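Side-chain contacts in glucose-6-phosphate isomerase (Plasmodium falciparum, PDB 3QKI), which probably catalyses the reversible isomerisation of glucose 6-phosphate and fructose 6-phosphate, a step of glycolysis and gluconeogenesis: residues 46-51 with 478-483; 151-156 with 164-169; 217-222 with 236-241; 366-371 with 415-420; 398-403 with 538-543. All coordinates share one frame; numbering follows the deposited sequence.

Interaction 1 of 5, residues 46-51 with 478-483; sequences DYLNDK and ALAIGK
Leu-48 lays one methyl against the last turn of helix 464-481: its CD1 lies 3.7 Å from CB of Ala-480. The same methyl approaches a branch of Ile-481 more loosely, 4.4 Å from its CG2, so a single atom of the leucine serves both partners. With CG anti to the carbonyl carbon (chi1 -63°), the fork leaves the backbone towards helix 464-481, where Ala-480 offers its CB alone; the CA atoms of Leu-48 and Ala-480, the nearest pair across the two segments, are 8.8 Å apart. Leu-48 is presented by a type I beta turn from Tyr-47 to Asp-50, which joins two short helices: Asp-50 N donates to Tyr-47 O at 3.0 Å, while Asp-50 is the N-cap of the next helix, its OD2 accepting from Arg-53 N. Across the contact, helix 464-481 also ends; Gly-482 leaves helical geometry with positive phi (63°), although its N still bonds Ala-478 O at 3.0 Å. A helix-to-helix turn of the N-terminal region packs here on the end of a long helix. Strand 64-70 contributes Arg-70, which touches both Leu-48 and Ala-480. The second subunit closes in as well, with its Ser-586 on Leu-48 and its Leu-560 on Ile-481.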
# COMPACT_ATOMS: atom_id res chain seq x y z
N ASP A 46 -14.97 -16.66 -24.54
CA ASP A 46 -16.04 -16.74 -25.54
C ASP A 46 -16.71 -15.40 -25.72
O ASP A 46 -16.84 -14.96 -26.86
CB ASP A 46 -17.03 -17.86 -25.22
CG ASP A 46 -16.39 -19.22 -25.34
OD1 ASP A 46 -15.75 -19.49 -26.40
OD2 ASP A 46 -16.50 -20.00 -24.38
N TYR A 47 -17.00 -14.68 -24.61
CA TYR A 47 -17.58 -13.34 -24.65
C TYR A 47 -16.69 -12.36 -25.44
O TYR A 47 -17.21 -11.55 -26.21
CB TYR A 47 -17.80 -12.79 -23.23
CG TYR A 47 -19.09 -13.20 -22.55
CD1 TYR A 47 -20.30 -13.21 -23.24
CD2 TYR A 47 -19.14 -13.43 -21.17
CE1 TYR A 47 -21.50 -13.53 -22.61
CE2 TYR A 47 -20.33 -13.73 -20.53
CZ TYR A 47 -21.51 -13.79 -21.25
OH TYR A 47 -22.69 -14.12 -20.62
N LEU A 48 -15.36 -12.47 -25.25
CA LEU A 48 -14.39 -11.59 -25.93
C LEU A 48 -14.25 -11.79 -27.45
O LEU A 48 -13.55 -11.00 -28.10
CB LEU A 48 -13.02 -11.56 -25.20
CG LEU A 48 -13.08 -11.00 -23.77
CD1 LEU A 48 -11.93 -11.50 -22.94
CD2 LEU A 48 -13.24 -9.47 -23.74
N ASN A 49 -14.94 -12.79 -28.01
CA ASN A 49 -15.01 -13.03 -29.46
C ASN A 49 -16.23 -12.32 -30.07
O ASN A 49 -16.36 -12.24 -31.29
CB ASN A 49 -15.00 -14.52 -29.77
CG ASN A 49 -13.66 -15.15 -29.51
OD1 ASN A 49 -12.60 -14.52 -29.70
ND2 ASN A 49 -13.66 -16.38 -29.01
N ASP A 50 -17.10 -11.77 -29.22
CA ASP A 50 -18.30 -11.07 -29.66
C ASP A 50 -17.99 -9.58 -29.76
O ASP A 50 -17.94 -8.88 -28.75
CB ASP A 50 -19.46 -11.37 -28.69
CG ASP A 50 -20.84 -10.81 -29.05
OD1 ASP A 50 -21.84 -11.25 -28.44
OD2 ASP A 50 -20.91 -9.89 -29.92
N LYS A 51 -17.79 -9.09 -31.01
CA LYS A 51 -17.48 -7.68 -31.26
C LYS A 51 -18.63 -6.75 -30.82
O LYS A 51 -18.37 -5.64 -30.35
CB LYS A 51 -17.12 -7.43 -32.74
CG LYS A 51 -16.55 -6.05 -32.99
CD LYS A 51 -16.35 -5.75 -34.48
CE LYS A 51 -15.72 -4.39 -34.66
NZ LYS A 51 -15.13 -4.23 -36.01
N ALA A 478 -4.79 -12.13 -20.02
CA ALA A 478 -4.34 -13.35 -19.34
C ALA A 478 -5.34 -13.72 -18.20
O ALA A 478 -5.69 -14.89 -18.03
CB ALA A 478 -2.93 -13.16 -18.77
N LEU A 479 -5.80 -12.72 -17.45
CA LEU A 479 -6.77 -12.93 -16.37
C LEU A 479 -8.09 -13.45 -16.91
O LEU A 479 -8.65 -14.40 -16.37
CB LEU A 479 -6.96 -11.65 -15.54
CG LEU A 479 -5.81 -11.31 -14.56
CD1 LEU A 479 -5.97 -9.90 -13.99
CD2 LEU A 479 -5.71 -12.33 -13.44
N ALA A 480 -8.56 -12.87 -18.02
CA ALA A 480 -9.83 -13.25 -18.64
C ALA A 480 -9.78 -14.65 -19.27
O ALA A 480 -10.62 -15.48 -18.94
CB ALA A 480 -10.24 -12.21 -19.68
N ILE A 481 -8.78 -14.92 -20.13
CA ILE A 481 -8.66 -16.16 -20.92
C ILE A 481 -8.01 -17.37 -20.26
O ILE A 481 -8.38 -18.51 -20.56
CB ILE A 481 -8.14 -15.87 -22.38
CG1 ILE A 481 -6.61 -15.65 -22.40
CG2 ILE A 481 -8.90 -14.67 -23.02
CD1 ILE A 481 -5.93 -15.74 -23.78
N GLY A 482 -7.02 -17.14 -19.41
CA GLY A 482 -6.31 -18.23 -18.76
C GLY A 482 -5.58 -19.11 -19.76
O GLY A 482 -5.25 -18.68 -20.87
N LYS A 483 -5.28 -20.34 -19.36
CA LYS A 483 -4.57 -21.32 -20.17
C LYS A 483 -4.97 -22.70 -19.65
O LYS A 483 -4.64 -23.06 -18.52
CB LYS A 483 -3.06 -21.09 -20.06
CG LYS A 483 -2.26 -22.12 -20.86
CD LYS A 483 -0.78 -21.84 -20.78
CE LYS A 483 -0.28 -21.33 -22.09
NZ LYS A 483 -0.17 -22.41 -23.11

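Interaction 2 of 5, residues 151-156 with 164-169; sequences DDIRNG and TKFKNV
The two backbones come closest where helix 135-154 ends, with the CA atoms of Gly-156 and Lys-165 5.4 Å apart; the CA atoms of Ile-153 and Phe-166 are 7.0 Å apart. Gly-156 closes the helix in a Schellman motif, its phi positive at 73°. Lys-165 runs along this ending, CG 3.8 Å from Gly-156 CA, and a bend at chi3 (85°) carries the ammonium to the carbonyl of Arg-154. There Lys-165 NZ donates to Arg-154 O at 2.7 Å, approaching from 44° above the carbonyl plane and not on a lone pair. Asn-216 bonds both ends of this pair: its OD1 accepts from Lys-165 NZ and its ND2 donates to Arg-154 O, giving that carbonyl two donors. A positive charge placed here would suit the negative end of the helix dipole. A water links the main chains, donating to Ile-153 O at 2.6 Å and accepting from Phe-166 N at 3.2 Å. Deeper in, Ile-153 CD1 meets the Phe-166 ring obliquely, 3.6 Å from CD2. Phe-166, just before strand 168-172, also packs edge-to-face with His-281 and on Leu-244 of strand 243-248, while Ile-326 of helix 318-328 touches Ile-153.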
# COMPACT_ATOMS: atom_id res chain seq x y z
N ASP A 151 -0.72 32.78 -5.64
CA ASP A 151 -0.06 33.64 -6.63
C ASP A 151 1.02 34.46 -5.92
O ASP A 151 2.14 34.49 -6.40
CB ASP A 151 -1.06 34.59 -7.32
CG ASP A 151 -1.85 33.99 -8.47
OD1 ASP A 151 -1.43 32.93 -9.00
OD2 ASP A 151 -2.85 34.62 -8.89
N ASP A 152 0.69 35.02 -4.74
CA ASP A 152 1.59 35.84 -3.94
C ASP A 152 2.79 35.08 -3.40
O ASP A 152 3.89 35.62 -3.37
CB ASP A 152 0.84 36.56 -2.82
CG ASP A 152 -0.04 37.75 -3.24
OD1 ASP A 152 -0.09 38.07 -4.46
OD2 ASP A 152 -0.69 38.34 -2.37
N ILE A 153 2.59 33.81 -3.00
CA ILE A 153 3.70 32.95 -2.53
C ILE A 153 4.62 32.65 -3.71
O ILE A 153 5.84 32.80 -3.58
CB ILE A 153 3.16 31.64 -1.88
CG1 ILE A 153 2.48 31.93 -0.52
CG2 ILE A 153 4.23 30.54 -1.77
CD1 ILE A 153 3.38 32.14 0.71
N ARG A 154 4.03 32.28 -4.85
CA ARG A 154 4.76 31.88 -6.05
C ARG A 154 5.47 33.01 -6.77
O ARG A 154 6.48 32.75 -7.44
CB ARG A 154 3.86 31.09 -7.02
CG ARG A 154 3.35 29.78 -6.42
CD ARG A 154 2.27 29.15 -7.28
NE ARG A 154 2.73 28.91 -8.65
CZ ARG A 154 3.51 27.90 -9.02
NH1 ARG A 154 3.92 27.01 -8.12
NH2 ARG A 154 3.89 27.76 -10.28
N ASN A 155 4.95 34.26 -6.65
CA ASN A 155 5.57 35.44 -7.29
C ASN A 155 6.51 36.16 -6.33
O ASN A 155 7.10 37.16 -6.68
CB ASN A 155 4.49 36.40 -7.82
CG ASN A 155 3.75 35.92 -9.05
OD1 ASN A 155 3.60 34.71 -9.30
ND2 ASN A 155 3.21 36.87 -9.82
N GLY A 156 6.60 35.66 -5.10
CA GLY A 156 7.42 36.28 -4.08
C GLY A 156 6.86 37.57 -3.51
O GLY A 156 7.62 38.34 -2.92
N THR A 164 12.78 36.15 1.79
CA THR A 164 13.11 35.29 0.67
C THR A 164 11.84 34.52 0.27
O THR A 164 10.83 34.57 0.97
CB THR A 164 14.24 34.33 1.04
OG1 THR A 164 13.78 33.51 2.11
CG2 THR A 164 15.55 35.07 1.42
N LYS A 165 11.88 33.81 -0.85
CA LYS A 165 10.76 33.01 -1.29
C LYS A 165 10.69 31.72 -0.49
O LYS A 165 11.73 31.15 -0.16
CB LYS A 165 10.90 32.69 -2.77
CG LYS A 165 10.13 33.69 -3.60
CD LYS A 165 10.07 33.24 -4.98
CE LYS A 165 8.96 32.28 -5.28
NZ LYS A 165 9.01 31.96 -6.71
N PHE A 166 9.47 31.24 -0.20
CA PHE A 166 9.30 29.94 0.46
C PHE A 166 9.76 28.85 -0.51
O PHE A 166 9.60 29.00 -1.73
CB PHE A 166 7.83 29.71 0.84
CG PHE A 166 7.40 30.48 2.05
CD1 PHE A 166 7.62 29.97 3.33
CD2 PHE A 166 6.79 31.73 1.93
CE1 PHE A 166 7.24 30.69 4.46
CE2 PHE A 166 6.41 32.44 3.05
CZ PHE A 166 6.64 31.92 4.32
N LYS A 167 10.36 27.78 0.02
CA LYS A 167 10.88 26.63 -0.76
C LYS A 167 10.19 25.34 -0.35
O LYS A 167 10.07 24.44 -1.17
CB LYS A 167 12.40 26.46 -0.54
N ASN A 168 9.77 25.23 0.93
CA ASN A 168 9.17 24.02 1.48
C ASN A 168 7.78 24.26 2.02
O ASN A 168 7.47 25.35 2.50
CB ASN A 168 10.04 23.48 2.60
CG ASN A 168 11.51 23.52 2.31
OD1 ASN A 168 11.94 23.19 1.22
ND2 ASN A 168 12.31 23.96 3.28
N VAL A 169 6.94 23.21 1.94
CA VAL A 169 5.59 23.20 2.49
C VAL A 169 5.40 21.91 3.29
O VAL A 169 5.52 20.82 2.74
CB VAL A 169 4.50 23.37 1.40
CG1 VAL A 169 3.13 23.44 2.03
CG2 VAL A 169 4.75 24.60 0.53
O HOH W 1 7.27 33.24 -1.50

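Interaction 3 of 5, residues 217-222 with 236-241; sequences VFNVRF and QNLDQY
Strand 219-223 and the loop after helix 228-235 run with their CA atoms well apart, 9.0 Å for Asn-219 and Leu-238 and 9.9 Å for Arg-221 and Gln-236, so side chains bridge the gap. Both belong to a beta-alpha-beta crossover that passes over strand 168-172 to strand 243-248. Arg-221 grips Gln-236 O end-on: NH1 donates at 3.0 Å, on a carbonyl lone pair, and NH2 at 3.2 Å, with the oxygen 4° out of the guanidinium plane. Its bent chain (chi2 -104°) also lets NE reach Asn-219 OD1 at 3.2 Å, though tilted out of plane. Leu-238 lies over one face of the guanidinium, CD2 3.5 Å above the plane and offset to the rim, and the same methyl is 3.4 Å from Asn-219 ND2. Since NH1 bonds Ala-234 O too, a cation collects carbonyls at the helix's C-terminal end, where its charge would be electrostatically favourable; the in-plane bonds and the leucine together restrict the guanidinium's rotation.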
# COMPACT_ATOMS: atom_id res chain seq x y z
N VAL A 217 9.63 25.14 -7.41
CA VAL A 217 9.75 23.71 -7.23
C VAL A 217 9.70 23.60 -5.71
O VAL A 217 10.72 23.78 -5.04
CB VAL A 217 11.01 23.04 -7.82
CG1 VAL A 217 11.07 21.56 -7.45
CG2 VAL A 217 11.06 23.21 -9.33
N PHE A 218 8.50 23.39 -5.18
CA PHE A 218 8.32 23.31 -3.73
C PHE A 218 8.58 21.92 -3.18
O PHE A 218 8.13 20.92 -3.75
CB PHE A 218 6.92 23.79 -3.34
CG PHE A 218 6.72 25.26 -3.56
CD1 PHE A 218 6.95 26.18 -2.54
CD2 PHE A 218 6.28 25.74 -4.79
CE1 PHE A 218 6.74 27.55 -2.75
CE2 PHE A 218 6.11 27.11 -5.01
CZ PHE A 218 6.33 28.00 -3.98
N ASN A 219 9.29 21.86 -2.06
CA ASN A 219 9.55 20.58 -1.42
C ASN A 219 8.37 20.34 -0.47
O ASN A 219 8.37 20.81 0.66
CB ASN A 219 10.90 20.61 -0.72
CG ASN A 219 11.32 19.32 -0.05
OD1 ASN A 219 10.63 18.29 -0.07
ND2 ASN A 219 12.48 19.37 0.57
N VAL A 220 7.33 19.66 -0.97
CA VAL A 220 6.11 19.39 -0.21
C VAL A 220 6.24 18.10 0.57
O VAL A 220 6.57 17.06 0.01
CB VAL A 220 4.86 19.42 -1.13
CG1 VAL A 220 3.57 19.21 -0.34
CG2 VAL A 220 4.81 20.72 -1.93
N ARG A 221 6.00 18.17 1.88
CA ARG A 221 6.04 17.02 2.80
C ARG A 221 4.69 16.88 3.50
O ARG A 221 4.01 17.88 3.76
CB ARG A 221 7.17 17.20 3.85
CG ARG A 221 8.54 17.50 3.22
CD ARG A 221 9.45 16.31 3.24
NE ARG A 221 10.76 16.57 2.63
CZ ARG A 221 11.90 16.75 3.29
NH1 ARG A 221 11.91 16.74 4.62
NH2 ARG A 221 13.04 16.91 2.64
N PHE A 222 4.27 15.63 3.77
CA PHE A 222 3.01 15.34 4.47
C PHE A 222 3.30 14.73 5.83
O PHE A 222 3.91 13.66 5.91
CB PHE A 222 2.10 14.44 3.62
CG PHE A 222 1.69 15.09 2.32
CD1 PHE A 222 2.42 14.87 1.15
CD2 PHE A 222 0.58 15.93 2.27
CE1 PHE A 222 2.07 15.50 -0.03
CE2 PHE A 222 0.23 16.57 1.08
CZ PHE A 222 0.97 16.35 -0.07
N GLN A 236 13.58 16.62 8.00
CA GLN A 236 14.81 16.14 7.35
C GLN A 236 15.40 17.16 6.35
O GLN A 236 14.75 17.38 5.33
CB GLN A 236 14.42 14.86 6.57
CG GLN A 236 15.48 14.30 5.63
CD GLN A 236 16.21 13.17 6.29
OE1 GLN A 236 16.73 13.31 7.40
NE2 GLN A 236 16.17 12.00 5.67
N ASN A 237 16.61 17.73 6.60
CA ASN A 237 17.31 18.66 5.69
C ASN A 237 16.53 19.94 5.33
O ASN A 237 16.81 20.57 4.30
CB ASN A 237 17.79 17.95 4.41
CG ASN A 237 18.83 16.91 4.65
OD1 ASN A 237 18.60 15.73 4.37
ND2 ASN A 237 19.99 17.32 5.17
N LEU A 238 15.56 20.32 6.16
CA LEU A 238 14.76 21.52 5.88
C LEU A 238 15.25 22.64 6.75
O LEU A 238 15.55 22.41 7.93
CB LEU A 238 13.24 21.28 6.10
CG LEU A 238 12.48 20.34 5.14
CD1 LEU A 238 10.99 20.58 5.19
CD2 LEU A 238 12.93 20.48 3.71
N ASP A 239 15.29 23.86 6.19
CA ASP A 239 15.63 25.03 6.99
C ASP A 239 14.29 25.68 7.36
O ASP A 239 13.46 25.90 6.47
CB ASP A 239 16.52 26.02 6.19
CG ASP A 239 17.02 27.25 6.94
OD1 ASP A 239 16.45 27.57 8.01
OD2 ASP A 239 17.97 27.90 6.45
N GLN A 240 14.08 25.97 8.67
CA GLN A 240 12.86 26.63 9.17
C GLN A 240 12.56 27.91 8.41
O GLN A 240 11.40 28.19 8.13
CB GLN A 240 12.97 26.97 10.66
CG GLN A 240 12.93 25.77 11.59
CD GLN A 240 14.29 25.20 11.88
OE1 GLN A 240 15.17 25.17 11.03
NE2 GLN A 240 14.47 24.69 13.10
N TYR A 241 13.62 28.68 8.04
CA TYR A 241 13.51 29.94 7.31
C TYR A 241 12.91 29.85 5.91
O TYR A 241 12.42 30.86 5.42
CB TYR A 241 14.86 30.69 7.25
CG TYR A 241 15.44 31.14 8.58
CD1 TYR A 241 14.63 31.68 9.57
CD2 TYR A 241 16.82 31.18 8.77
CE1 TYR A 241 15.17 32.16 10.76
CE2 TYR A 241 17.37 31.67 9.96
CZ TYR A 241 16.54 32.16 10.95
OH TYR A 241 17.08 32.62 12.13

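Interaction 4 of 5, residues 366-371 with 415-420; sequences YNSHFF and TCQVYF
This is a buried, largely water-mediated contact in an alpha-beta-alpha sandwich of the SIS type, as in the GPI family, where the last turns of helix 356-371 face the chain entering strand 418-420, an edge strand of the mixed sheet within this chain. Direct touching is slight: Ser-368 CB rests 3.9 Å from Gln-417 NE2. The glutamine amide reaches the helix through a bend at chi2 (101°), and its NE2 is held by Ser-364, one turn earlier in that helix. Ser-368 OG stands anti to its own N (chi1 172°), which aims it at Thr-415 O, but 3.9 Å separates the two oxygens. Two waters flank the gap in a double water bridge, the four oxygens at the corners of a rhombus. On the flank, His-369 bonds Asn-414 O through NE2, and one of the waters lies in the plane of its imidazole, at the ring edge. That water is 2.7 Å from both Ser-368 OG and Thr-415 O. Its companion, 2.8 Å from Ser-368 OG, donates to Thr-415 O at 2.9 Å.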
# COMPACT_ATOMS: atom_id res chain seq x y z
N TYR A 366 -22.05 -6.18 -8.31
CA TYR A 366 -22.28 -7.48 -8.93
C TYR A 366 -21.19 -8.50 -8.50
O TYR A 366 -21.53 -9.57 -8.00
CB TYR A 366 -22.28 -7.28 -10.45
CG TYR A 366 -22.47 -8.54 -11.26
CD1 TYR A 366 -23.73 -9.13 -11.40
CD2 TYR A 366 -21.41 -9.09 -11.98
CE1 TYR A 366 -23.91 -10.26 -12.18
CE2 TYR A 366 -21.58 -10.23 -12.77
CZ TYR A 366 -22.84 -10.81 -12.88
OH TYR A 366 -23.01 -11.92 -13.66
N ASN A 367 -19.90 -8.14 -8.66
CA ASN A 367 -18.78 -9.00 -8.26
C ASN A 367 -18.80 -9.35 -6.80
O ASN A 367 -18.58 -10.51 -6.44
CB ASN A 367 -17.44 -8.36 -8.62
CG ASN A 367 -17.17 -8.40 -10.10
OD1 ASN A 367 -17.72 -9.23 -10.81
ND2 ASN A 367 -16.34 -7.49 -10.59
N SER A 368 -19.09 -8.37 -5.95
CA SER A 368 -19.12 -8.60 -4.50
C SER A 368 -20.35 -9.43 -4.08
O SER A 368 -20.21 -10.40 -3.33
CB SER A 368 -19.08 -7.28 -3.75
OG SER A 368 -19.30 -7.46 -2.35
N HIS A 369 -21.56 -9.02 -4.53
CA HIS A 369 -22.77 -9.72 -4.11
C HIS A 369 -23.03 -11.08 -4.72
O HIS A 369 -23.41 -11.99 -4.00
CB HIS A 369 -24.02 -8.81 -4.23
CG HIS A 369 -24.16 -7.90 -3.06
ND1 HIS A 369 -25.26 -7.96 -2.22
CD2 HIS A 369 -23.30 -6.96 -2.58
CE1 HIS A 369 -25.04 -7.07 -1.27
NE2 HIS A 369 -23.88 -6.44 -1.44
N PHE A 370 -22.83 -11.22 -6.03
CA PHE A 370 -23.15 -12.44 -6.76
C PHE A 370 -22.00 -13.44 -6.97
O PHE A 370 -22.26 -14.63 -7.17
CB PHE A 370 -23.91 -12.09 -8.05
CG PHE A 370 -25.07 -11.19 -7.73
CD1 PHE A 370 -26.14 -11.65 -6.97
CD2 PHE A 370 -25.04 -9.84 -8.07
CE1 PHE A 370 -27.17 -10.78 -6.58
CE2 PHE A 370 -26.07 -8.98 -7.70
CZ PHE A 370 -27.12 -9.46 -6.94
N PHE A 371 -20.77 -12.99 -6.83
CA PHE A 371 -19.60 -13.87 -6.97
C PHE A 371 -18.84 -13.98 -5.67
O PHE A 371 -17.90 -14.78 -5.57
CB PHE A 371 -18.69 -13.35 -8.09
CG PHE A 371 -19.19 -13.70 -9.46
CD1 PHE A 371 -20.20 -12.95 -10.07
CD2 PHE A 371 -18.65 -14.77 -10.17
CE1 PHE A 371 -20.68 -13.28 -11.34
CE2 PHE A 371 -19.12 -15.09 -11.45
CZ PHE A 371 -20.14 -14.36 -12.02
N THR A 415 -20.72 -5.45 2.19
CA THR A 415 -20.59 -4.02 1.97
C THR A 415 -19.28 -3.80 1.24
O THR A 415 -18.96 -4.60 0.34
CB THR A 415 -21.00 -3.15 3.16
OG1 THR A 415 -20.13 -3.41 4.28
CG2 THR A 415 -22.48 -3.35 3.55
N CYS A 416 -18.52 -2.74 1.57
CA CYS A 416 -17.29 -2.44 0.82
C CYS A 416 -16.27 -3.55 0.82
O CYS A 416 -16.00 -4.16 1.87
CB CYS A 416 -16.67 -1.13 1.25
SG CYS A 416 -15.43 -0.52 0.11
N GLN A 417 -15.66 -3.76 -0.35
CA GLN A 417 -14.56 -4.71 -0.52
C GLN A 417 -13.30 -4.16 0.17
O GLN A 417 -13.22 -2.97 0.49
CB GLN A 417 -14.23 -4.87 -2.02
CG GLN A 417 -15.32 -5.53 -2.85
CD GLN A 417 -16.10 -4.51 -3.63
OE1 GLN A 417 -16.51 -3.48 -3.09
NE2 GLN A 417 -16.30 -4.76 -4.92
N VAL A 418 -12.30 -5.03 0.36
CA VAL A 418 -10.98 -4.60 0.83
C VAL A 418 -10.28 -4.08 -0.44
O VAL A 418 -10.21 -4.80 -1.44
CB VAL A 418 -10.17 -5.75 1.47
CG1 VAL A 418 -8.71 -5.35 1.60
CG2 VAL A 418 -10.74 -6.13 2.82
N TYR A 419 -9.82 -2.83 -0.42
CA TYR A 419 -9.10 -2.23 -1.54
C TYR A 419 -7.62 -2.25 -1.24
O TYR A 419 -7.21 -1.98 -0.11
CB TYR A 419 -9.55 -0.78 -1.74
CG TYR A 419 -10.80 -0.62 -2.55
CD1 TYR A 419 -10.76 -0.10 -3.84
CD2 TYR A 419 -12.04 -0.96 -2.02
CE1 TYR A 419 -11.92 0.09 -4.58
CE2 TYR A 419 -13.21 -0.83 -2.78
CZ TYR A 419 -13.15 -0.28 -4.05
OH TYR A 419 -14.30 -0.10 -4.77
N PHE A 420 -6.81 -2.56 -2.26
CA PHE A 420 -5.36 -2.57 -2.13
C PHE A 420 -4.76 -2.41 -3.52
O PHE A 420 -5.48 -2.37 -4.53
CB PHE A 420 -4.88 -3.88 -1.44
CG PHE A 420 -4.89 -5.10 -2.34
CD1 PHE A 420 -3.70 -5.59 -2.90
CD2 PHE A 420 -6.09 -5.72 -2.68
CE1 PHE A 420 -3.72 -6.70 -3.74
CE2 PHE A 420 -6.11 -6.83 -3.53
CZ PHE A 420 -4.92 -7.32 -4.05
O HOH W 2 -17.38 -6.88 -0.44
O HOH W 3 -20.61 -5.19 -1.76

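Interaction 5 of 5, residues 398-403 with 538-543; sequences ESNGKS and VAEGFL
A side-chain amide abuts the bare backbone of a helix here: Asn-400 ND2 lies only 3.5 Å from Gly-541 N, two nitrogens meeting without a hydrogen bond between them. The CA atoms of Asn-400 and Gly-541 are 6.0 Å apart, and a beta carbon on Gly-541 would fall about 3.2 Å from Asn-400 OD1. A chi1 of -63° sets CG of Asn-400 beside the backbone N and swings the amide across to helix 523-543, where ND2 also touches Glu-540 CB at 3.9 Å. Both amide atoms are satisfied elsewhere: OD1 accepts from Ser-548 OG and ND2 bonds a residue adjoining the segments. The Glu-540 carboxylate heads off to Ser-364 and Arg-536. The contact packs the C-terminal end of helix 388-400, which carries Glu-398, a fructose 6-phosphate-binding residue whose site is empty here, on a second helix. Gly-401 centres an inverse gamma turn, and Lys-402 folds back so that NZ donates to Ser-399 O at 2.8 Å while pairing with Asp-550. Gln-433 of the second subunit bonds Gly-401 O.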
# COMPACT_ATOMS: atom_id res chain seq x y z
N GLU A 398 -13.83 3.67 4.10
CA GLU A 398 -14.43 4.45 5.17
C GLU A 398 -15.85 4.86 4.81
O GLU A 398 -16.69 4.98 5.69
CB GLU A 398 -13.52 5.62 5.57
CG GLU A 398 -13.95 6.31 6.84
CD GLU A 398 -13.06 7.47 7.23
OE1 GLU A 398 -13.09 8.51 6.52
OE2 GLU A 398 -12.33 7.34 8.23
N SER A 399 -16.15 5.02 3.52
CA SER A 399 -17.51 5.40 3.14
C SER A 399 -18.40 4.18 3.22
O SER A 399 -19.46 4.25 3.81
CB SER A 399 -17.57 5.92 1.69
OG SER A 399 -16.86 7.13 1.46
N ASN A 400 -17.98 3.07 2.61
CA ASN A 400 -18.83 1.92 2.44
C ASN A 400 -18.61 0.69 3.33
O ASN A 400 -19.32 -0.30 3.16
CB ASN A 400 -18.97 1.59 0.93
CG ASN A 400 -19.63 2.68 0.11
OD1 ASN A 400 -20.16 3.68 0.63
ND2 ASN A 400 -19.59 2.54 -1.19
N GLY A 401 -17.67 0.76 4.26
CA GLY A 401 -17.37 -0.32 5.21
C GLY A 401 -18.31 -0.18 6.40
O GLY A 401 -17.92 0.29 7.47
N LYS A 402 -19.58 -0.49 6.17
CA LYS A 402 -20.69 -0.30 7.12
C LYS A 402 -21.46 -1.61 7.31
O LYS A 402 -21.32 -2.53 6.50
CB LYS A 402 -21.65 0.80 6.59
CG LYS A 402 -20.99 2.15 6.28
CD LYS A 402 -20.62 2.92 7.56
CE LYS A 402 -19.60 4.03 7.32
NZ LYS A 402 -20.08 5.09 6.40
N SER A 403 -22.30 -1.69 8.35
CA SER A 403 -23.08 -2.90 8.59
C SER A 403 -24.52 -2.58 9.02
O SER A 403 -25.18 -3.42 9.64
CB SER A 403 -22.38 -3.82 9.59
OG SER A 403 -22.03 -3.13 10.78
N VAL A 538 -20.21 7.02 -4.18
CA VAL A 538 -21.52 7.57 -3.85
C VAL A 538 -22.63 6.66 -4.46
O VAL A 538 -23.56 6.29 -3.75
CB VAL A 538 -21.64 9.06 -4.29
CG1 VAL A 538 -23.09 9.52 -4.32
CG2 VAL A 538 -20.80 9.96 -3.39
N ALA A 539 -22.48 6.26 -5.74
CA ALA A 539 -23.45 5.39 -6.42
C ALA A 539 -23.51 4.04 -5.73
O ALA A 539 -24.60 3.52 -5.50
CB ALA A 539 -23.07 5.21 -7.89
N GLU A 540 -22.34 3.49 -5.34
CA GLU A 540 -22.27 2.20 -4.71
C GLU A 540 -22.92 2.14 -3.32
O GLU A 540 -23.54 1.13 -2.98
CB GLU A 540 -20.84 1.64 -4.73
CG GLU A 540 -20.82 0.13 -4.66
CD GLU A 540 -19.50 -0.53 -4.96
OE1 GLU A 540 -18.53 0.17 -5.34
OE2 GLU A 540 -19.44 -1.78 -4.84
N GLY A 541 -22.80 3.22 -2.54
CA GLY A 541 -23.42 3.30 -1.21
C GLY A 541 -24.93 3.21 -1.32
O GLY A 541 -25.56 2.50 -0.54
N PHE A 542 -25.51 3.86 -2.35
CA PHE A 542 -26.95 3.81 -2.63
C PHE A 542 -27.39 2.44 -3.12
O PHE A 542 -28.44 1.96 -2.68
CB PHE A 542 -27.41 4.93 -3.57
CG PHE A 542 -27.32 6.33 -2.96
CD1 PHE A 542 -27.84 6.58 -1.69
CD2 PHE A 542 -26.77 7.39 -3.67
CE1 PHE A 542 -27.79 7.87 -1.14
CE2 PHE A 542 -26.69 8.67 -3.10
CZ PHE A 542 -27.19 8.90 -1.84
N LEU A 543 -26.56 1.77 -3.94
CA LEU A 543 -26.84 0.39 -4.39
C LEU A 543 -26.83 -0.54 -3.16
O LEU A 543 -27.68 -1.43 -3.06
CB LEU A 543 -25.78 -0.11 -5.40
CG LEU A 543 -25.70 0.61 -6.76
CD1 LEU A 543 -24.57 0.01 -7.59
CD2 LEU A 543 -27.02 0.56 -7.51

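In the fold
The five contacts fall into two lobes on opposite sides of the chain's centre. Interactions 2 and 3, centres 12 Å apart, share the parallel sheet, where Val-169 O and Arg-221 N are probably hydrogen-bonded at 2.8 Å. Interactions 4 and 5, centres 11 Å apart, meet through probable bonds from Thr-415 OG1 to Lys-402 O (2.7 Å) and from Cys-416 N to Asn-400 O (3.0 Å), and Ser-364 is a residue they share. This pair lies nearest the sugar-phosphate site: Glu-398 belongs to interaction 5, and its side chain is about 11 Å from that of Thr-415. Interaction 1 lies farther out, its centre 22 Å from that of interaction 4.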